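Diol-dehydratase (Roseburia inulinivorans, PDB 5I2A) probably catalyses the B12-independent dehydration of 1,2-propanediol as a member of the glycyl radical enzyme family. Local coordinates at residues H451-F456 / N509-I514; P89-E94 / Y516-L521. All blocks are in the same frame, centred on the assembly; numbering follows the deposited sequence.

Both contacts use the long helix 489-521, and neighbouring turns of it. Contact 1 sets the latter part of the helix against strand 454-457. Contact 2 sets its last turns against the loop 89-94. Their centres are about 14 Å apart. The touching residues are buried in both, but contact 1 lies deeper, about 13 Å from the centre of the chain against about 20 Å for contact 2. The chemistry differs. Contact 1 brings a carboxyl group to a backbone carbonyl and two alanine methyls, while contact 2 is a meeting of two aromatic rims. Tyr-159 lies near both: its hydroxyl is hydrogen-bonded to Asp-452 N, its carbonyl O to His-518 NE2.

Contact 1 (H451-F456 / N509-I514); sequences HDAAFF and NADNAI. With EDO (1,2-ethanediol), chain C.
The carboxyl group of Asp-511 overlaps the methyl group of Ala-453: OD2 of Asp-511 lies 3.4 Å from CB of Ala-453. This is helix-on-strand packing inside the pyruvate formate-lyase-like fold: helix 489-521 leans on strand 454-457 and the loop leading into it. CG of Asp-511 stands anti to its own carbonyl carbon (chi1 -83°), and this points the carboxyl group at Ala-453. OD2 of Asp-511 also lies 3.7 Å from CB of Ala-454. This buried OD2 has no polar partner in the model. The other oxygen, OD1 of Asp-511, comes within 2.7 Å of the carbonyl O of Ala-453, a distance consistent with a proton on the acid. An alanine in place of Asp-511 would probably open a gap beside the two methyls and leave the Ala-453 carbonyl O without its close OD1 neighbour. Thr-551 of strand 548-556 packs on both Ala-453 and Asp-511. Asp-452, which precedes Ala-453, reaches a bound 1,2-ethanediol, probably from the crystallisation liquor, which Glu-440, His-166, His-283 and Ser-284 also hold. The site is consistent with the diol pocket of related glycyl radical dehydratases. Here O2 of the ethanediol donates a 2.6 Å hydrogen bond to OD2 of Asp-452.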
loop_
_atom_site.group_PDB
_atom_site.type_symbol
_atom_site.label_atom_id
_atom_site.label_comp_id
_atom_site.label_asym_id
_atom_site.label_seq_id
_atom_site.Cartn_x
_atom_site.Cartn_y
_atom_site.Cartn_z
ATOM N N HIS A 451 -17.487 3.484 -13.846
ATOM C CA HIS A 451 -18.436 3.320 -14.940
ATOM C C HIS A 451 -17.982 3.879 -16.297
ATOM O O HIS A 451 -18.638 3.639 -17.302
ATOM C CB HIS A 451 -19.787 3.932 -14.553
ATOM C CG HIS A 451 -20.480 3.194 -13.446
ATOM N ND1 HIS A 451 -21.095 1.984 -13.640
ATOM C CD2 HIS A 451 -20.619 3.489 -12.132
ATOM C CE1 HIS A 451 -21.618 1.571 -12.495
ATOM N NE2 HIS A 451 -21.347 2.470 -11.568
ATOM N N ASP A 452 -16.871 4.610 -16.341
ATOM C CA ASP A 452 -16.305 4.969 -17.641
ATOM C C ASP A 452 -14.780 4.806 -17.645
ATOM O O ASP A 452 -14.035 5.778 -17.752
ATOM C CB ASP A 452 -16.692 6.389 -18.030
ATOM C CG ASP A 452 -16.434 6.677 -19.513
ATOM O OD1 ASP A 452 -16.068 5.746 -20.265
ATOM O OD2 ASP A 452 -16.608 7.835 -19.923
ATOM N N ALA A 453 -14.342 3.555 -17.549
ATOM C CA ALA A 453 -12.941 3.230 -17.286
ATOM C C ALA A 453 -12.042 3.336 -18.513
ATOM O O ALA A 453 -10.837 3.522 -18.370
ATOM C CB ALA A 453 -12.835 1.818 -16.688
ATOM N N ALA A 454 -12.626 3.202 -19.703
ATOM C CA ALA A 454 -11.866 3.256 -20.955
ATOM C C ALA A 454 -12.781 3.300 -22.160
ATOM O O ALA A 454 -13.966 2.947 -22.091
ATOM C CB ALA A 454 -10.891 2.039 -21.091
ATOM N N PHE A 455 -12.201 3.742 -23.267
ATOM C CA PHE A 455 -12.842 3.710 -24.566
ATOM C C PHE A 455 -12.111 2.671 -25.422
ATOM O O PHE A 455 -10.896 2.778 -25.622
ATOM C CB PHE A 455 -12.776 5.085 -25.234
ATOM C CG PHE A 455 -13.509 6.185 -24.495
ATOM C CD1 PHE A 455 -14.662 5.926 -23.779
ATOM C CD2 PHE A 455 -13.047 7.497 -24.560
ATOM C CE1 PHE A 455 -15.349 6.948 -23.125
ATOM C CE2 PHE A 455 -13.721 8.530 -23.901
ATOM C CZ PHE A 455 -14.872 8.253 -23.184
ATOM N N PHE A 456 -12.843 1.688 -25.933
ATOM C CA PHE A 456 -12.261 0.623 -26.739
ATOM C C PHE A 456 -12.808 0.677 -28.161
ATOM O O PHE A 456 -14.023 0.614 -28.368
ATOM C CB PHE A 456 -12.559 -0.749 -26.117
ATOM C CG PHE A 456 -11.900 -1.916 -26.823
ATOM C CD1 PHE A 456 -12.482 -2.495 -27.950
ATOM C CD2 PHE A 456 -10.716 -2.458 -26.335
ATOM C CE1 PHE A 456 -11.887 -3.595 -28.578
ATOM C CE2 PHE A 456 -10.107 -3.558 -26.962
ATOM C CZ PHE A 456 -10.696 -4.124 -28.084
ATOM N N ASN A 509 -5.588 -4.860 -18.320
ATOM C CA ASN A 509 -4.297 -4.553 -17.705
ATOM C C ASN A 509 -4.140 -3.050 -17.419
ATOM O O ASN A 509 -3.731 -2.664 -16.332
ATOM C CB ASN A 509 -3.146 -5.053 -18.597
ATOM C CG ASN A 509 -1.774 -4.837 -17.967
ATOM O OD1 ASN A 509 -1.108 -3.855 -18.259
ATOM N ND2 ASN A 509 -1.351 -5.765 -17.103
ATOM N N ALA A 510 -4.513 -2.209 -18.381
ATOM C CA ALA A 510 -4.373 -0.759 -18.230
ATOM C C ALA A 510 -5.254 -0.219 -17.087
ATOM O O ALA A 510 -4.791 0.535 -16.232
ATOM C CB ALA A 510 -4.705 -0.047 -19.549
ATOM N N ASP A 511 -6.518 -0.612 -17.076
ATOM C CA ASP A 511 -7.430 -0.142 -16.038
ATOM C C ASP A 511 -7.028 -0.663 -14.655
ATOM O O ASP A 511 -7.068 0.078 -13.681
ATOM C CB ASP A 511 -8.874 -0.554 -16.353
ATOM C CG ASP A 511 -9.552 0.398 -17.303
ATOM O OD1 ASP A 511 -9.251 1.615 -17.253
ATOM O OD2 ASP A 511 -10.398 -0.064 -18.083
ATOM N N ASN A 512 -6.640 -1.933 -14.577
ATOM C CA ASN A 512 -6.211 -2.503 -13.303
ATOM C C ASN A 512 -4.955 -1.786 -12.788
ATOM O O ASN A 512 -4.820 -1.545 -11.598
ATOM C CB ASN A 512 -5.966 -4.019 -13.425
ATOM C CG ASN A 512 -7.275 -4.820 -13.502
ATOM O OD1 ASN A 512 -8.361 -4.269 -13.330
ATOM N ND2 ASN A 512 -7.163 -6.123 -13.727
ATOM N N ALA A 513 -4.050 -1.434 -13.693
ATOM C CA ALA A 513 -2.869 -0.654 -13.314
ATOM C C ALA A 513 -3.255 0.710 -12.725
ATOM O O ALA A 513 -2.726 1.127 -11.701
ATOM C CB ALA A 513 -1.939 -0.469 -14.521
ATOM N N ILE A 514 -4.186 1.397 -13.378
ATOM C CA ILE A 514 -4.654 2.690 -12.888
ATOM C C ILE A 514 -5.403 2.521 -11.550
ATOM O O ILE A 514 -5.302 3.359 -10.671
ATOM C CB ILE A 514 -5.535 3.374 -13.954
ATOM C CG1 ILE A 514 -4.684 3.670 -15.194
ATOM C CG2 ILE A 514 -6.185 4.667 -13.418
ATOM C CD1 ILE A 514 -5.491 4.006 -16.460
HETATM C C1 EDO C . -19.836 8.783 -18.571
HETATM O O1 EDO C . -20.099 8.493 -17.200
HETATM C C2 EDO C . -18.828 9.936 -18.613
HETATM O O2 EDO C . -17.528 9.534 -18.133
#

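Contact 2 (P89-E94 / Y516-L521); sequences PEFSYE and YAHAKL
The rings of Phe-91 and His-518 meet rim to rim, and neither lies over the face of the other. One face of the phenyl ring is covered by its own neighbour, Glu-90, whose CG sits 3.6 Å above the plane, over the ring centre. At the edge of the imidazole, near its plane, comes CE1 of Phe-91. CE1 of His-518 approaches the phenyl ring obliquely. The planes are turned 42° against each other and the centroids are 5.5 Å apart, so this is neither a T-shaped nor an offset stack.

The touch is narrow. CE1 of Phe-91 lies 3.5 Å from CE1 of His-518, and CD1 of Phe-91 is 3.7 Å from that same carbon. ND1 of His-518 comes next, 3.8 Å from CE1 of Phe-91. The two side chains cross at about a right angle. In His-518, CG is anti to the carbonyl carbon (chi1 -74°), and the ring end thereby comes nearer the loop than its first bond suggests. The polar end of the imidazole is used on another partner: NE2 is hydrogen-bonded to the carbonyl O of Tyr-159, which helps fix the rotation of the ring.

The contact is plain structural packing. It joins the loop between helices 49-63 and 94-97 to the C-terminal turns of helix 489-521. Helix 133-139 serves both sides: Thr-133 and Ser-134 bond to the backbone of the loop, while Leu-136 and Ala-137 pack on Leu-521 and Ala-517. Tyr-516, two residues before His-518, bonds through its hydroxyl to Ala-198 of the second subunit, and helix 32-43 packs against Pro-89 and Glu-90 at the loop end.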
loop_
_atom_site.group_PDB
_atom_site.type_symbol
_atom_site.label_atom_id
_atom_site.label_comp_id
_atom_site.label_asym_id
_atom_site.label_seq_id
_atom_site.Cartn_x
_atom_site.Cartn_y
_atom_site.Cartn_z
ATOM N N PRO A 89 -3.211 18.332 -9.482
ATOM C CA PRO A 89 -1.884 17.801 -9.809
ATOM C C PRO A 89 -1.595 16.447 -9.161
ATOM O O PRO A 89 -0.645 15.789 -9.579
ATOM C CB PRO A 89 -0.929 18.874 -9.261
ATOM C CG PRO A 89 -1.678 19.503 -8.146
ATOM C CD PRO A 89 -3.126 19.530 -8.628
ATOM N N GLU A 90 -2.384 16.037 -8.169
ATOM C CA GLU A 90 -2.190 14.723 -7.550
ATOM C C GLU A 90 -2.409 13.602 -8.578
ATOM O O GLU A 90 -1.900 12.497 -8.417
ATOM C CB GLU A 90 -3.118 14.530 -6.340
ATOM C CG GLU A 90 -4.613 14.441 -6.658
ATOM C CD GLU A 90 -5.349 15.779 -6.505
ATOM O OE1 GLU A 90 -6.494 15.786 -6.015
ATOM O OE2 GLU A 90 -4.781 16.819 -6.882
ATOM N N PHE A 91 -3.164 13.887 -9.635
ATOM C CA PHE A 91 -3.406 12.883 -10.674
ATOM C C PHE A 91 -2.456 13.091 -11.846
ATOM O O PHE A 91 -1.763 12.167 -12.237
ATOM C CB PHE A 91 -4.866 12.911 -11.141
ATOM C CG PHE A 91 -5.852 12.701 -10.023
ATOM C CD1 PHE A 91 -5.911 11.490 -9.352
ATOM C CD2 PHE A 91 -6.699 13.725 -9.622
ATOM C CE1 PHE A 91 -6.802 11.295 -8.292
ATOM C CE2 PHE A 91 -7.597 13.541 -8.578
ATOM C CZ PHE A 91 -7.654 12.333 -7.912
ATOM N N SER A 92 -2.423 14.307 -12.388
ATOM C CA SER A 92 -1.487 14.663 -13.454
ATOM C C SER A 92 -1.451 16.176 -13.628
ATOM O O SER A 92 -2.369 16.871 -13.197
ATOM C CB SER A 92 -1.866 14.007 -14.778
ATOM O OG SER A 92 -3.053 14.585 -15.294
ATOM N N TYR A 93 -0.392 16.681 -14.259
ATOM C CA TYR A 93 -0.294 18.115 -14.525
ATOM C C TYR A 93 0.574 18.456 -15.735
ATOM O O TYR A 93 0.477 19.559 -16.256
ATOM C CB TYR A 93 0.256 18.847 -13.306
ATOM C CG TYR A 93 1.692 18.492 -13.029
ATOM C CD1 TYR A 93 2.731 19.176 -13.659
ATOM C CD2 TYR A 93 2.013 17.460 -12.150
ATOM C CE1 TYR A 93 4.062 18.845 -13.422
ATOM C CE2 TYR A 93 3.347 17.121 -11.902
ATOM C CZ TYR A 93 4.359 17.817 -12.540
ATOM O OH TYR A 93 5.670 17.495 -12.310
ATOM N N GLU A 94 1.455 17.546 -16.150
ATOM C CA GLU A 94 2.361 17.871 -17.238
ATOM C C GLU A 94 1.591 18.243 -18.506
ATOM O O GLU A 94 2.034 19.113 -19.242
ATOM C CB GLU A 94 3.342 16.721 -17.515
ATOM C CG GLU A 94 4.471 16.669 -16.481
ATOM C CD GLU A 94 5.472 15.546 -16.702
ATOM O OE1 GLU A 94 5.383 14.835 -17.719
ATOM O OE2 GLU A 94 6.360 15.380 -15.845
ATOM N N TYR A 516 -4.745 0.250 -9.178
ATOM C CA TYR A 516 -3.713 0.180 -8.146
ATOM C C TYR A 516 -3.212 1.563 -7.809
ATOM O O TYR A 516 -3.031 1.869 -6.645
ATOM C CB TYR A 516 -2.531 -0.717 -8.570
ATOM C CG TYR A 516 -2.847 -2.172 -8.361
ATOM C CD1 TYR A 516 -3.077 -2.673 -7.075
ATOM C CD2 TYR A 516 -2.972 -3.036 -9.438
ATOM C CE1 TYR A 516 -3.407 -4.005 -6.867
ATOM C CE2 TYR A 516 -3.302 -4.369 -9.246
ATOM C CZ TYR A 516 -3.514 -4.848 -7.961
ATOM O OH TYR A 516 -3.833 -6.168 -7.779
ATOM N N ALA A 517 -3.012 2.404 -8.823
ATOM C CA ALA A 517 -2.495 3.744 -8.556
ATOM C C ALA A 517 -3.455 4.551 -7.666
ATOM O O ALA A 517 -3.017 5.174 -6.697
ATOM C CB ALA A 517 -2.207 4.491 -9.867
ATOM N N HIS A 518 -4.758 4.522 -7.958
ATOM C CA HIS A 518 -5.712 5.218 -7.085
ATOM C C HIS A 518 -5.760 4.613 -5.672
ATOM O O HIS A 518 -5.823 5.350 -4.685
ATOM C CB HIS A 518 -7.118 5.249 -7.706
ATOM C CG HIS A 518 -7.234 6.221 -8.846
ATOM N ND1 HIS A 518 -7.383 7.578 -8.651
ATOM C CD2 HIS A 518 -7.166 6.041 -10.186
ATOM C CE1 HIS A 518 -7.404 8.189 -9.820
ATOM N NE2 HIS A 518 -7.282 7.279 -10.769
ATOM N N ALA A 519 -5.728 3.286 -5.581
ATOM C CA ALA A 519 -5.769 2.602 -4.292
ATOM C C ALA A 519 -4.601 3.023 -3.413
ATOM O O ALA A 519 -4.759 3.206 -2.221
ATOM C CB ALA A 519 -5.759 1.069 -4.480
ATOM N N LYS A 520 -3.436 3.204 -4.019
ATOM C CA LYS A 520 -2.227 3.438 -3.246
ATOM C C LYS A 520 -2.004 4.905 -2.944
ATOM O O LYS A 520 -1.524 5.245 -1.876
ATOM C CB LYS A 520 -1.015 2.845 -3.981
ATOM C CG LYS A 520 -1.054 1.290 -4.004
ATOM C CD LYS A 520 0.064 0.691 -4.834
ATOM C CE LYS A 520 0.062 -0.856 -4.782
ATOM N NZ LYS A 520 0.340 -1.374 -3.432
ATOM N N LEU A 521 -2.375 5.779 -3.868
ATOM C CA LEU A 521 -2.022 7.180 -3.727
ATOM C C LEU A 521 -3.217 8.116 -3.520
ATOM O O LEU A 521 -3.048 9.215 -3.017
ATOM C CB LEU A 521 -1.211 7.632 -4.952
ATOM C CG LEU A 521 0.174 6.987 -5.120
ATOM C CD1 LEU A 521 0.874 7.495 -6.387
ATOM C CD2 LEU A 521 1.050 7.251 -3.882
#